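Local coordinates for NADH oxidoreductase (Mesorhizobium loti, PDB 3PI7), which probably acts as an NADPH-binding oxidoreductase of the quinone reductase type, joining a GroES-like domain to a Rossmann-fold nucleotide-binding domain, at residues A[291-294]-A[295-299]. Sequence-based numbering, arbitrary orientation. Where two conformers were deposited one is given.
Sequences SEWM and RQFKE
E292 OE1 accepts two hydrogen bonds from one arginine: in the modelled conformer R295 NE lies 3.0 Å from it and R295 NH2 3.1 Å, though a second placement of this side chain exists and the grip may not be constant. It is side-on, with OE1 almost exactly in the guanidinium plane while the carboxylate itself is turned 51° against that plane. The pair illustrates how an i to i+3 salt bridge can run along the flank of a helix. With CG anti to the backbone N (chi1 -174°) and a bend at chi2, E292 folds its carboxylate back toward the following turn. There the second oxygen is used as well: Q296 NE2 reaches E292 OE2 at 2.8 Å, coming from above the carboxylate plane. OE2 also pairs with R256 of the second subunit, so an i to i+4 hydrogen bond and an intersubunit salt bridge meet at one oxygen.

On another flank F297 and W293 cross at about a right angle, the F297 ring inclined at 42° to the five-membered ring of W293 and F297 CD2 touching W293 CD1 at 3.4 Å. Here the helix ends: F297 N still bonds to W293 O at 2.8 Å, but F297 leaves helical geometry. The chain then turns from helix 290-296, which follows strand 284-287, outermost in this chain's Rossmann sheet, into helix 298-313, while W293 packs against both that helix and helix 148-163.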
loop_
_atom_site.group_PDB
_atom_site.type_symbol
_atom_site.label_atom_id
_atom_site.label_comp_id
_atom_site.label_asym_id
_atom_site.label_seq_id
_atom_site.Cartn_x
_atom_site.Cartn_y
_atom_site.Cartn_z
ATOM N N SER A 291 -8.028 0.022 17.192
ATOM C CA SER A 291 -7.478 -0.890 18.214
ATOM C C SER A 291 -5.968 -1.017 18.083
ATOM O O SER A 291 -5.273 -0.970 19.100
ATOM C CB SER A 291 -8.134 -2.266 18.158
ATOM O OG SER A 291 -9.535 -2.170 18.361
ATOM N N GLU A 292 -5.438 -1.094 16.831
ATOM C CA GLU A 292 -4.005 -1.171 16.617
ATOM C C GLU A 292 -3.308 0.127 16.969
ATOM O O GLU A 292 -2.268 0.082 17.610
ATOM C CB GLU A 292 -3.661 -1.591 15.166
ATOM C CG GLU A 292 -2.176 -1.824 14.941
ATOM C CD GLU A 292 -1.443 -2.881 15.755
ATOM O OE1 GLU A 292 -2.103 -3.705 16.433
ATOM O OE2 GLU A 292 -0.192 -2.903 15.677
ATOM N N TRP A 293 -3.899 1.281 16.604
ATOM C CA TRP A 293 -3.330 2.584 16.886
ATOM C C TRP A 293 -3.162 2.754 18.413
ATOM O O TRP A 293 -2.124 3.227 18.842
ATOM C CB TRP A 293 -4.217 3.684 16.288
ATOM C CG TRP A 293 -3.720 5.075 16.552
ATOM C CD1 TRP A 293 -2.828 5.791 15.811
ATOM C CD2 TRP A 293 -4.075 5.903 17.663
ATOM N NE1 TRP A 293 -2.624 7.031 16.383
ATOM C CE2 TRP A 293 -3.368 7.119 17.527
ATOM C CE3 TRP A 293 -4.989 5.767 18.718
ATOM C CZ2 TRP A 293 -3.517 8.177 18.430
ATOM C CZ3 TRP A 293 -5.085 6.792 19.649
ATOM C CH2 TRP A 293 -4.347 7.975 19.503
HETATM N N MSE A 294 -4.174 2.328 19.198
HETATM C CA MSE A 294 -4.133 2.423 20.663
HETATM C C MSE A 294 -3.051 1.551 21.251
HETATM O O MSE A 294 -2.447 1.939 22.253
HETATM C CB MSE A 294 -5.463 2.024 21.255
HETATM C CG MSE A 294 -6.398 3.171 21.387
HETATM SE SE MSE A 294 -8.053 2.409 21.879
HETATM C CE MSE A 294 -9.134 3.804 21.407
ATOM N N ARG A 295 -2.798 0.379 20.623
ATOM C CA ARG A 295 -1.740 -0.546 21.041
ATOM C C ARG A 295 -0.364 0.033 20.741
ATOM O O ARG A 295 0.521 -0.000 21.597
ATOM C CB ARG A 295 -1.880 -1.908 20.345
ATOM C CG ARG A 295 -2.883 -2.841 20.998
ATOM C CD ARG A 295 -2.798 -4.248 20.436
ATOM N NE ARG A 295 -3.301 -4.318 19.065
ATOM C CZ ARG A 295 -4.537 -4.676 18.732
ATOM N NH1 ARG A 295 -5.415 -5.017 19.669
ATOM N NH2 ARG A 295 -4.904 -4.702 17.458
ATOM N N GLN A 296 -0.175 0.570 19.536
ATOM C CA GLN A 296 1.112 1.111 19.107
ATOM C C GLN A 296 1.422 2.517 19.607
ATOM O O GLN A 296 2.584 2.907 19.585
ATOM C CB GLN A 296 1.208 1.096 17.573
ATOM C CG GLN A 296 1.167 -0.310 16.954
ATOM C CD GLN A 296 2.244 -1.270 17.450
ATOM O OE1 GLN A 296 3.355 -0.875 17.842
ATOM N NE2 GLN A 296 1.944 -2.566 17.423
ATOM N N PHE A 297 0.408 3.299 19.978
ATOM C CA PHE A 297 0.629 4.672 20.416
ATOM C C PHE A 297 -0.008 4.883 21.761
ATOM O O PHE A 297 -0.813 5.802 21.943
ATOM C CB PHE A 297 0.106 5.681 19.367
ATOM C CG PHE A 297 0.847 5.561 18.060
ATOM C CD1 PHE A 297 2.175 5.970 17.953
ATOM C CD2 PHE A 297 0.250 4.960 16.957
ATOM C CE1 PHE A 297 2.870 5.834 16.749
ATOM C CE2 PHE A 297 0.943 4.829 15.752
ATOM C CZ PHE A 297 2.253 5.251 15.662
ATOM N N LYS A 298 0.371 4.027 22.726
ATOM C CA LYS A 298 -0.145 4.065 24.099
ATOM C C LYS A 298 -0.006 5.455 24.683
ATOM O O LYS A 298 -0.948 5.934 25.310
ATOM C CB LYS A 298 0.556 3.026 24.998
ATOM C CG LYS A 298 0.184 1.590 24.633
ATOM C CD LYS A 298 0.780 0.552 25.573
ATOM C CE LYS A 298 0.345 -0.859 25.217
ATOM N NZ LYS A 298 1.030 -1.378 23.999
ATOM N N GLU A 299 1.119 6.136 24.390
ATOM C CA GLU A 299 1.392 7.492 24.859
ATOM C C GLU A 299 0.465 8.532 24.215
ATOM O O GLU A 299 0.364 9.634 24.738
ATOM C CB GLU A 299 2.871 7.867 24.630
ATOM C CG GLU A 299 3.262 8.201 23.189
ATOM C CD GLU A 299 3.411 7.051 22.203
ATOM O OE1 GLU A 299 3.331 5.871 22.619
ATOM O OE2 GLU A 299 3.634 7.340 21.005
#